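Local structure of alpha-galactosidase 1 (Saccharomyces cerevisiae, 3LRK) at residues A116-C121 with Y152-F157; V210-T215 with G269-D274; E275-F280 with Y304-Q309. The protein hydrolyses terminal, non-reducing alpha-D-galactose residues from alpha-D-galactosides, including galactose oligosaccharides, galactomannans and galactolipids, as a secreted homotetramer of glycoside hydrolase family 27. The protein carries 1 engineered substitution. All coordinates share one frame; numbering follows the deposited sequence.

In the fold
All three contacts lie in the catalytic (beta/alpha)8 barrel and follow one another along the chain without interleaving. Interaction 1 joins the loops after the adjacent parallel strands 109-115 and 145-149. Interaction 2 joins the loop after strand 203-205 to the start of helix 273-285, and interaction 3 packs that same helix against helix 301-307. Interactions 2 and 3 have centres about 11 Å apart and touch directly; interaction 1 is about 30 Å from interaction 2 and about 34 Å from interaction 3, between centres, and lies across the chain's centre from the latter. Interaction 1 meets the second subunit beside the active site, interaction 2 at the glycosylated Asn-270, so two barrel regions serve the tetramer.

Interaction 1: A116-C121 with Y152-F157; sequences AGEYTC and YNKGQF
Tyr-152 and Tyr-119 meet as a T-shaped pair, the edge of the Tyr-119 ring directed at the face of Tyr-152 with the planes at 86°. The two residues belong to loops that follow adjacent strands of the (beta/alpha)8 barrel, at its catalytic end. Packing is tight where the backbones meet: Glu-118 N donates to Tyr-152 O at 2.8 Å with an N-H...O angle of 158°, and Gly-117, lacking a side chain, brings its CA to 3.0 Å from the same Tyr-152 O. Turned beside its own backbone nitrogen (chi1 -55°), the Tyr-152 side chain is laid along 119-121. Tyr-152 CD1 is 3.7 Å from Tyr-119 CB, and the Tyr-152 CE1 edge faces Thr-120 O at 3.4 Å, while the Tyr-152 hydroxyl bonds to Val-19 N of the second subunit. The outer side is looser. Glu-118 extends with CG 3.6 Å above one face of the Tyr-119 ring and crosses Lys-154 at about a right angle, yet Glu-118 OE2 and Lys-154 NZ remain 4.7 Å apart. A leucine in place of Tyr-152 would probably leave the Tyr-119 edge without an aromatic face and Val-19 of the second subunit without its hydroxyl partner. Close by, Thr-120 OG1 bonds to the substrate-binding Asp-73, and Cys-121 is disulfide-linked to Cys-151 beside the nucleophile Asp-149. The chemistry thus couples a backbone hydrogen bond and an aromatic pair, tied to active-site residues and to a neighbouring subunit, with opposite charges that are not in contact, whose attraction is probably weak.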
loop_
_atom_site.group_PDB
_atom_site.type_symbol
_atom_site.label_atom_id
_atom_site.label_comp_id
_atom_site.label_asym_id
_atom_site.label_seq_id
_atom_site.Cartn_x
_atom_site.Cartn_y
_atom_site.Cartn_z
ATOM N N ALA A 116 -11.404 -20.305 -10.329
ATOM C CA ALA A 116 -11.520 -19.193 -11.261
ATOM C C ALA A 116 -10.151 -18.961 -11.906
ATOM O O ALA A 116 -9.594 -17.855 -11.874
ATOM C CB ALA A 116 -11.991 -17.941 -10.539
ATOM N N GLY A 117 -9.616 -20.028 -12.481
ATOM C CA GLY A 117 -8.302 -19.975 -13.104
ATOM C C GLY A 117 -8.207 -21.009 -14.194
ATOM O O GLY A 117 -9.163 -21.741 -14.456
ATOM N N GLU A 118 -7.043 -21.058 -14.828
ATOM C CA GLU A 118 -6.760 -22.005 -15.883
ATOM C C GLU A 118 -6.786 -23.435 -15.325
ATOM O O GLU A 118 -7.248 -24.361 -15.992
ATOM C CB GLU A 118 -5.387 -21.684 -16.478
ATOM C CG GLU A 118 -5.059 -22.504 -17.709
ATOM C CD GLU A 118 -3.698 -22.197 -18.293
ATOM O OE1 GLU A 118 -3.320 -22.908 -19.249
ATOM O OE2 GLU A 118 -3.021 -21.257 -17.811
ATOM N N TYR A 119 -6.265 -23.583 -14.107
ATOM C CA TYR A 119 -6.204 -24.855 -13.394
ATOM C C TYR A 119 -6.695 -24.662 -11.979
ATOM O O TYR A 119 -6.728 -23.542 -11.472
ATOM C CB TYR A 119 -4.760 -25.369 -13.310
ATOM C CG TYR A 119 -4.065 -25.464 -14.637
ATOM C CD1 TYR A 119 -3.133 -24.494 -15.028
ATOM C CD2 TYR A 119 -4.347 -26.514 -15.519
ATOM C CE1 TYR A 119 -2.479 -24.583 -16.250
ATOM C CE2 TYR A 119 -3.710 -26.608 -16.744
ATOM C CZ TYR A 119 -2.783 -25.637 -17.107
ATOM O OH TYR A 119 -2.167 -25.737 -18.319
ATOM N N THR A 120 -7.043 -25.775 -11.334
ATOM C CA THR A 120 -7.334 -25.783 -9.914
ATOM C C THR A 120 -6.013 -25.731 -9.160
ATOM O O THR A 120 -4.939 -25.835 -9.759
ATOM C CB THR A 120 -8.130 -27.035 -9.509
ATOM O OG1 THR A 120 -7.322 -28.205 -9.722
ATOM C CG2 THR A 120 -9.413 -27.140 -10.338
ATOM N N CYS A 121 -6.086 -25.584 -7.845
ATOM C CA CYS A 121 -4.874 -25.527 -7.035
ATOM C C CYS A 121 -3.998 -26.787 -7.132
ATOM O O CYS A 121 -2.773 -26.696 -7.068
ATOM C CB CYS A 121 -5.218 -25.185 -5.595
ATOM S SG CYS A 121 -5.961 -23.545 -5.411
ATOM N N TYR A 152 -4.158 -20.005 -10.229
ATOM C CA TYR A 152 -3.891 -19.861 -11.674
ATOM C C TYR A 152 -4.839 -18.918 -12.411
ATOM O O TYR A 152 -5.370 -19.240 -13.485
ATOM C CB TYR A 152 -3.797 -21.255 -12.334
ATOM C CG TYR A 152 -2.759 -22.079 -11.614
ATOM C CD1 TYR A 152 -3.133 -23.139 -10.786
ATOM C CD2 TYR A 152 -1.401 -21.758 -11.716
ATOM C CE1 TYR A 152 -2.181 -23.876 -10.082
ATOM C CE2 TYR A 152 -0.432 -22.491 -11.016
ATOM C CZ TYR A 152 -0.834 -23.556 -10.218
ATOM O OH TYR A 152 0.101 -24.275 -9.512
ATOM N N ASN A 153 -5.047 -17.734 -11.827
ATOM C CA ASN A 153 -6.047 -16.798 -12.367
ATOM C C ASN A 153 -5.576 -15.925 -13.546
ATOM O O ASN A 153 -6.255 -14.964 -13.921
ATOM C CB ASN A 153 -6.652 -15.932 -11.241
ATOM C CG ASN A 153 -5.609 -15.125 -10.505
ATOM O OD1 ASN A 153 -4.638 -14.638 -11.100
ATOM N ND2 ASN A 153 -5.783 -14.994 -9.203
ATOM N N LYS A 154 -4.408 -16.243 -14.110
ATOM C CA LYS A 154 -3.941 -15.605 -15.348
ATOM C C LYS A 154 -3.860 -14.071 -15.263
ATOM O O LYS A 154 -4.240 -13.379 -16.202
ATOM C CB LYS A 154 -4.841 -16.009 -16.527
ATOM C CG LYS A 154 -4.940 -17.524 -16.767
ATOM C CD LYS A 154 -5.923 -17.851 -17.902
ATOM C CE LYS A 154 -5.220 -18.130 -19.205
ATOM N NZ LYS A 154 -6.189 -18.741 -20.192
ATOM N N GLY A 155 -3.385 -13.559 -14.132
ATOM C CA GLY A 155 -3.232 -12.116 -13.918
ATOM C C GLY A 155 -4.511 -11.329 -13.665
ATOM O O GLY A 155 -4.464 -10.088 -13.563
ATOM N N GLN A 156 -5.636 -12.031 -13.509
ATOM C CA GLN A 156 -6.949 -11.370 -13.358
ATOM C C GLN A 156 -7.314 -11.064 -11.902
ATOM O O GLN A 156 -8.374 -11.456 -11.395
ATOM C CB GLN A 156 -8.056 -12.170 -14.047
ATOM C CG GLN A 156 -7.880 -12.314 -15.543
ATOM C CD GLN A 156 -9.078 -12.933 -16.223
ATOM O OE1 GLN A 156 -10.204 -12.858 -15.722
ATOM N NE2 GLN A 156 -8.848 -13.542 -17.384
ATOM N N PHE A 157 -6.413 -10.342 -11.253
ATOM C CA PHE A 157 -6.546 -9.912 -9.869
ATOM C C PHE A 157 -5.773 -8.596 -9.727
ATOM O O PHE A 157 -5.140 -8.143 -10.692
ATOM C CB PHE A 157 -5.997 -10.991 -8.918
ATOM C CG PHE A 157 -4.499 -11.078 -8.897
ATOM C CD1 PHE A 157 -3.773 -10.467 -7.873
ATOM C CD2 PHE A 157 -3.809 -11.752 -9.908
ATOM C CE1 PHE A 157 -2.373 -10.524 -7.852
ATOM C CE2 PHE A 157 -2.413 -11.819 -9.899
ATOM C CZ PHE A 157 -1.693 -11.194 -8.865
#

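Interaction 2: V210-T215 with G269-D274; sequences VTAEFT and GNLTDD. With NAG (2-acetamido-2-deoxy-beta-D-glucopyranose), chain B.
Leu-271 packs against Ala-212 where the loop after strand 203-205 of the (beta/alpha)8 barrel meets the N-terminal end of helix 273-285; it is the middle residue of the glycosylation sequon Asn-270, Leu-271, Thr-272. From the leucine's CB outward, each carbon has its neighbour. Leu-271 CB lies 3.6 Å from Glu-276 CG in the first turn of the helix. A chi1 of -63° carries the fork toward the 210-215 loop, and Leu-271 CG comes within 4.2 Å of Ala-212 CB. At the fork, CD1 stays near that same methyl while Leu-271 CD2 swings over the loop backbone, 3.7 Å from Ala-212 O and close to the backbone nitrogens of Glu-213 and Phe-214. Ile-239 of helix 239-246 adds to the apolar surroundings of the leucine. The loop presents Ala-212 by an inverse gamma turn centred on it, in which Glu-213 N donates to Thr-211 O at 2.8 Å. A water links the two backbones, donating to Ala-212 O and accepting from Asn-270 N. Thr-272 is the N-cap; its OG1 caps the backbone nitrogen of Glu-275, whose carboxylate in turn accepts from Thr-272 N, a capping box. Asn-270 carries the glycan, and its OD1 accepts from Leu-382 N of the second subunit, placing the sugar attachment beside the subunit interface. The first sugar is held twice: Asn-270 ND2 is covalently bonded to NAG C1, and NAG N2 donates to Gly-269 O at 2.8 Å with an N-H...O angle of 140°.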
loop_
_atom_site.group_PDB
_atom_site.type_symbol
_atom_site.label_atom_id
_atom_site.label_comp_id
_atom_site.label_asym_id
_atom_site.label_seq_id
_atom_site.Cartn_x
_atom_site.Cartn_y
_atom_site.Cartn_z
ATOM N N VAL A 210 -6.353 -21.755 6.728
ATOM C CA VAL A 210 -6.096 -22.069 8.124
ATOM C C VAL A 210 -5.291 -23.368 8.250
ATOM O O VAL A 210 -5.252 -24.184 7.325
ATOM C CB VAL A 210 -7.435 -22.164 8.934
ATOM C CG1 VAL A 210 -8.133 -23.497 8.688
ATOM C CG2 VAL A 210 -7.187 -21.943 10.441
ATOM N N THR A 211 -4.635 -23.522 9.396
ATOM C CA THR A 211 -3.954 -24.752 9.759
ATOM C C THR A 211 -4.221 -25.031 11.238
ATOM O O THR A 211 -4.705 -24.150 11.961
ATOM C CB THR A 211 -2.422 -24.699 9.446
ATOM O OG1 THR A 211 -1.856 -26.002 9.637
ATOM C CG2 THR A 211 -1.696 -23.687 10.331
ATOM N N ALA A 212 -3.935 -26.258 11.673
ATOM C CA ALA A 212 -4.161 -26.668 13.057
ATOM C C ALA A 212 -3.101 -26.101 14.020
ATOM O O ALA A 212 -2.402 -26.844 14.726
ATOM C CB ALA A 212 -4.248 -28.212 13.157
ATOM N N GLU A 213 -2.992 -24.776 14.033
ATOM C CA GLU A 213 -2.109 -24.059 14.939
ATOM C C GLU A 213 -2.905 -22.887 15.483
ATOM O O GLU A 213 -3.592 -22.201 14.723
ATOM C CB GLU A 213 -0.882 -23.513 14.195
ATOM C CG GLU A 213 0.123 -24.564 13.740
ATOM C CD GLU A 213 0.910 -25.175 14.888
ATOM O OE1 GLU A 213 0.906 -24.614 16.005
ATOM O OE2 GLU A 213 1.549 -26.224 14.659
ATOM N N PHE A 214 -2.821 -22.650 16.790
ATOM C CA PHE A 214 -3.662 -21.616 17.391
ATOM C C PHE A 214 -3.084 -20.213 17.194
ATOM O O PHE A 214 -3.841 -19.266 17.003
ATOM C CB PHE A 214 -3.906 -21.893 18.877
ATOM C CG PHE A 214 -5.074 -21.138 19.450
ATOM C CD1 PHE A 214 -6.383 -21.507 19.128
ATOM C CD2 PHE A 214 -4.872 -20.056 20.310
ATOM C CE1 PHE A 214 -7.475 -20.819 19.658
ATOM C CE2 PHE A 214 -5.960 -19.360 20.843
ATOM C CZ PHE A 214 -7.264 -19.746 20.511
ATOM N N THR A 215 -1.753 -20.089 17.224
ATOM C CA THR A 215 -1.089 -18.778 17.164
ATOM C C THR A 215 0.116 -18.706 16.219
ATOM O O THR A 215 0.566 -17.613 15.874
ATOM C CB THR A 215 -0.550 -18.327 18.557
ATOM O OG1 THR A 215 0.636 -19.066 18.861
ATOM C CG2 THR A 215 -1.575 -18.503 19.678
ATOM N N GLY A 269 -5.221 -32.606 13.515
ATOM C CA GLY A 269 -3.932 -32.345 14.133
ATOM C C GLY A 269 -3.993 -32.401 15.648
ATOM O O GLY A 269 -4.710 -33.232 16.222
ATOM N N ASN A 270 -3.274 -31.510 16.305
ATOM C CA ASN A 270 -3.052 -31.601 17.739
ATOM C C ASN A 270 -3.450 -30.400 18.592
ATOM O O ASN A 270 -2.806 -30.020 19.510
ATOM C CB ASN A 270 -1.622 -32.034 18.012
ATOM C CG ASN A 270 -1.212 -33.248 17.195
ATOM O OD1 ASN A 270 -0.198 -33.255 16.515
ATOM N ND2 ASN A 270 -1.987 -34.273 17.280
ATOM N N LEU A 271 -4.566 -29.821 18.269
ATOM C CA LEU A 271 -5.129 -28.742 19.059
ATOM C C LEU A 271 -5.570 -29.300 20.415
ATOM O O LEU A 271 -6.049 -30.439 20.503
ATOM C CB LEU A 271 -6.299 -28.096 18.305
ATOM C CG LEU A 271 -5.940 -27.413 16.971
ATOM C CD1 LEU A 271 -7.191 -27.109 16.147
ATOM C CD2 LEU A 271 -5.109 -26.149 17.190
ATOM N N THR A 272 -5.369 -28.518 21.473
ATOM C CA THR A 272 -5.874 -28.896 22.796
ATOM C C THR A 272 -7.394 -28.765 22.795
ATOM O O THR A 272 -7.971 -28.219 21.849
ATOM C CB THR A 272 -5.255 -28.044 23.941
ATOM O OG1 THR A 272 -5.768 -26.702 23.893
ATOM C CG2 THR A 272 -3.720 -28.041 23.866
ATOM N N ASP A 273 -8.047 -29.264 23.839
ATOM C CA ASP A 273 -9.499 -29.136 23.947
ATOM C C ASP A 273 -9.911 -27.665 24.083
ATOM O O ASP A 273 -10.899 -27.235 23.494
ATOM C CB ASP A 273 -10.048 -29.954 25.121
ATOM C CG ASP A 273 -11.569 -30.083 25.085
ATOM O OD1 ASP A 273 -12.126 -30.454 24.025
ATOM O OD2 ASP A 273 -12.214 -29.807 26.121
ATOM N N ASP A 274 -9.154 -26.902 24.863
ATOM C CA ASP A 274 -9.411 -25.463 24.979
ATOM C C ASP A 274 -9.270 -24.736 23.643
ATOM O O ASP A 274 -10.101 -23.894 23.315
ATOM C CB ASP A 274 -8.502 -24.831 26.027
ATOM C CG ASP A 274 -8.909 -25.198 27.431
ATOM O OD1 ASP A 274 -10.092 -24.984 27.781
ATOM O OD2 ASP A 274 -8.043 -25.700 28.176
HETATM C C1 NAG B . -2.378 -35.625 17.049
HETATM C C2 NAG B . -3.063 -36.547 16.019
HETATM C C3 NAG B . -3.350 -37.997 16.488
HETATM C C4 NAG B . -2.346 -38.502 17.537
HETATM C C5 NAG B . -2.049 -37.394 18.535
HETATM C C6 NAG B . -1.121 -37.818 19.668
HETATM C C7 NAG B . -4.954 -36.255 14.482
HETATM C C8 NAG B . -6.435 -36.021 14.504
HETATM N N2 NAG B . -4.295 -35.907 15.586
HETATM O O3 NAG B . -3.373 -38.876 15.363
HETATM O O4 NAG B . -2.854 -39.629 18.217
HETATM O O5 NAG B . -1.439 -36.371 17.786
HETATM O O6 NAG B . -1.056 -36.770 20.605
HETATM O O7 NAG B . -4.408 -36.745 13.490
HETATM O O HOH W 1 -1.658 -29.455 15.185
#

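Interaction 3: E275-F280 with Y304-Q309; sequences EEKAHF and YSIYSQ
Helix-to-helix packing in the outer layer of the (beta/alpha)8 barrel brings Phe-280 and Glu-276 of helix 273-285 against Ile-306 near the C-terminal end of helix 301-307. Ile-306 points into the contact and divides its branches between three residues. Ile-306 CG2 meets Phe-280 CB at 3.5 Å, and Ile-306 CD1 reaches Glu-276 CB at 3.5 Å and Lys-277 CG at 4.1 Å, crossing both of these chains at about a right angle. Phe-280 runs past the isoleucine in the opposite direction. A chi1 of -172°, which sets CG opposite the backbone nitrogen, sends its ring beneath the end of the other helix, where Ile-306 O stands over one face, 3.2 Å from Phe-280 CE2. That same oxygen accepts from Gln-309 N, a backbone bond that is likely to hold the carbonyl over the ring. Farther along, Phe-280 CE1 touches Tyr-307 CD2 at 4.0 Å, the two side chains crossing at a slant. The Glu-276 carboxylate, buried beside the apolar CD1 of Ile-306, is satisfied by a salt bridge to Lys-300 and hydrogen bonds from Ser-303 and Gly-267 N. Val-312 and Ile-313 of helix 310-316 also touch Phe-280, so the phenylalanine links three successive helices, the first between strands 258-260 and 290-292 and the other two after strand 290-292.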
loop_
_atom_site.group_PDB
_atom_site.type_symbol
_atom_site.label_atom_id
_atom_site.label_comp_id
_atom_site.label_asym_id
_atom_site.label_seq_id
_atom_site.Cartn_x
_atom_site.Cartn_y
_atom_site.Cartn_z
ATOM N N GLU A 275 -8.220 -25.072 22.892
ATOM C CA GLU A 275 -7.967 -24.485 21.578
ATOM C C GLU A 275 -9.102 -24.775 20.597
ATOM O O GLU A 275 -9.513 -23.887 19.853
ATOM C CB GLU A 275 -6.619 -24.960 21.006
ATOM C CG GLU A 275 -5.406 -24.306 21.669
ATOM C CD GLU A 275 -4.060 -24.847 21.183
ATOM O OE1 GLU A 275 -3.983 -25.995 20.697
ATOM O OE2 GLU A 275 -3.058 -24.117 21.311
ATOM N N GLU A 276 -9.606 -26.011 20.607
ATOM C CA GLU A 276 -10.719 -26.399 19.752
ATOM C C GLU A 276 -12.027 -25.701 20.145
ATOM O O GLU A 276 -12.805 -25.326 19.273
ATOM C CB GLU A 276 -10.887 -27.924 19.712
ATOM C CG GLU A 276 -9.782 -28.632 18.918
ATOM C CD GLU A 276 -10.027 -30.122 18.705
ATOM O OE1 GLU A 276 -11.084 -30.642 19.122
ATOM O OE2 GLU A 276 -9.151 -30.770 18.099
ATOM N N LYS A 277 -12.252 -25.499 21.447
ATOM C CA LYS A 277 -13.455 -24.791 21.929
ATOM C C LYS A 277 -13.436 -23.313 21.534
ATOM O O LYS A 277 -14.456 -22.762 21.106
ATOM C CB LYS A 277 -13.592 -24.890 23.455
ATOM C CG LYS A 277 -13.956 -26.279 23.991
ATOM C CD LYS A 277 -14.648 -26.189 25.353
ATOM C CE LYS A 277 -13.700 -25.729 26.449
ATOM N NZ LYS A 277 -14.382 -25.671 27.768
ATOM N N ALA A 278 -12.275 -22.681 21.709
ATOM C CA ALA A 278 -12.051 -21.287 21.315
ATOM C C ALA A 278 -12.290 -21.108 19.816
ATOM O O ALA A 278 -12.995 -20.193 19.399
ATOM C CB ALA A 278 -10.639 -20.859 21.684
ATOM N N HIS A 279 -11.715 -22.018 19.028
ATOM C CA HIS A 279 -11.790 -22.004 17.567
ATOM C C HIS A 279 -13.238 -22.180 17.068
ATOM O O HIS A 279 -13.727 -21.369 16.273
ATOM C CB HIS A 279 -10.817 -23.070 17.033
ATOM C CG HIS A 279 -10.899 -23.334 15.559
ATOM N ND1 HIS A 279 -11.043 -22.338 14.615
ATOM C CD2 HIS A 279 -10.785 -24.496 14.867
ATOM C CE1 HIS A 279 -11.061 -22.880 13.409
ATOM N NE2 HIS A 279 -10.897 -24.187 13.533
ATOM N N PHE A 280 -13.931 -23.206 17.567
ATOM C CA PHE A 280 -15.322 -23.461 17.184
ATOM C C PHE A 280 -16.253 -22.319 17.614
ATOM O O PHE A 280 -17.084 -21.865 16.824
ATOM C CB PHE A 280 -15.794 -24.815 17.742
ATOM C CG PHE A 280 -17.150 -25.248 17.254
ATOM C CD1 PHE A 280 -17.328 -25.739 15.949
ATOM C CD2 PHE A 280 -18.256 -25.201 18.111
ATOM C CE1 PHE A 280 -18.584 -26.155 15.508
ATOM C CE2 PHE A 280 -19.517 -25.616 17.686
ATOM C CZ PHE A 280 -19.695 -26.090 16.386
ATOM N N TYR A 304 -15.689 -34.478 18.580
ATOM C CA TYR A 304 -17.092 -34.765 18.269
ATOM C C TYR A 304 -18.073 -33.947 19.117
ATOM O O TYR A 304 -19.023 -33.393 18.584
ATOM C CB TYR A 304 -17.382 -36.272 18.389
ATOM C CG TYR A 304 -18.834 -36.666 18.214
ATOM C CD1 TYR A 304 -19.554 -36.339 17.049
ATOM C CD2 TYR A 304 -19.487 -37.410 19.198
ATOM C CE1 TYR A 304 -20.895 -36.721 16.903
ATOM C CE2 TYR A 304 -20.799 -37.787 19.059
ATOM C CZ TYR A 304 -21.503 -37.456 17.920
ATOM O OH TYR A 304 -22.827 -37.862 17.834
ATOM N N SER A 305 -17.843 -33.856 20.426
ATOM C CA SER A 305 -18.778 -33.107 21.276
ATOM C C SER A 305 -18.650 -31.586 21.104
ATOM O O SER A 305 -19.564 -30.836 21.454
ATOM C CB SER A 305 -18.644 -33.496 22.745
ATOM O OG SER A 305 -17.382 -33.145 23.245
ATOM N N ILE A 306 -17.513 -31.139 20.574
ATOM C CA ILE A 306 -17.374 -29.733 20.183
ATOM C C ILE A 306 -18.283 -29.446 18.969
ATOM O O ILE A 306 -19.133 -28.542 19.019
ATOM C CB ILE A 306 -15.887 -29.337 19.969
ATOM C CG1 ILE A 306 -15.193 -29.237 21.336
ATOM C CG2 ILE A 306 -15.766 -27.993 19.208
ATOM C CD1 ILE A 306 -13.695 -29.293 21.294
ATOM N N TYR A 307 -18.143 -30.250 17.911
ATOM C CA TYR A 307 -18.984 -30.113 16.710
ATOM C C TYR A 307 -20.478 -30.254 17.002
ATOM O O TYR A 307 -21.308 -29.767 16.242
ATOM C CB TYR A 307 -18.622 -31.170 15.672
ATOM C CG TYR A 307 -17.387 -30.874 14.854
ATOM C CD1 TYR A 307 -16.322 -31.773 14.829
ATOM C CD2 TYR A 307 -17.294 -29.703 14.083
ATOM C CE1 TYR A 307 -15.176 -31.518 14.062
ATOM C CE2 TYR A 307 -16.152 -29.437 13.316
ATOM C CZ TYR A 307 -15.104 -30.345 13.312
ATOM O OH TYR A 307 -13.988 -30.075 12.560
ATOM N N SER A 308 -20.806 -30.944 18.093
ATOM C CA SER A 308 -22.194 -31.254 18.409
ATOM C C SER A 308 -22.805 -30.322 19.458
ATOM O O SER A 308 -23.933 -30.547 19.899
ATOM C CB SER A 308 -22.326 -32.724 18.840
ATOM O OG SER A 308 -21.906 -32.884 20.181
ATOM N N GLN A 309 -22.084 -29.267 19.840
ATOM C CA GLN A 309 -22.605 -28.315 20.832
ATOM C C GLN A 309 -23.706 -27.424 20.242
ATOM O O GLN A 309 -23.431 -26.375 19.634
ATOM C CB GLN A 309 -21.478 -27.493 21.478
ATOM C CG GLN A 309 -21.913 -26.636 22.701
ATOM C CD GLN A 309 -22.168 -27.463 23.970
ATOM O OE1 GLN A 309 -22.152 -28.691 23.939
ATOM N NE2 GLN A 309 -22.404 -26.781 25.086
#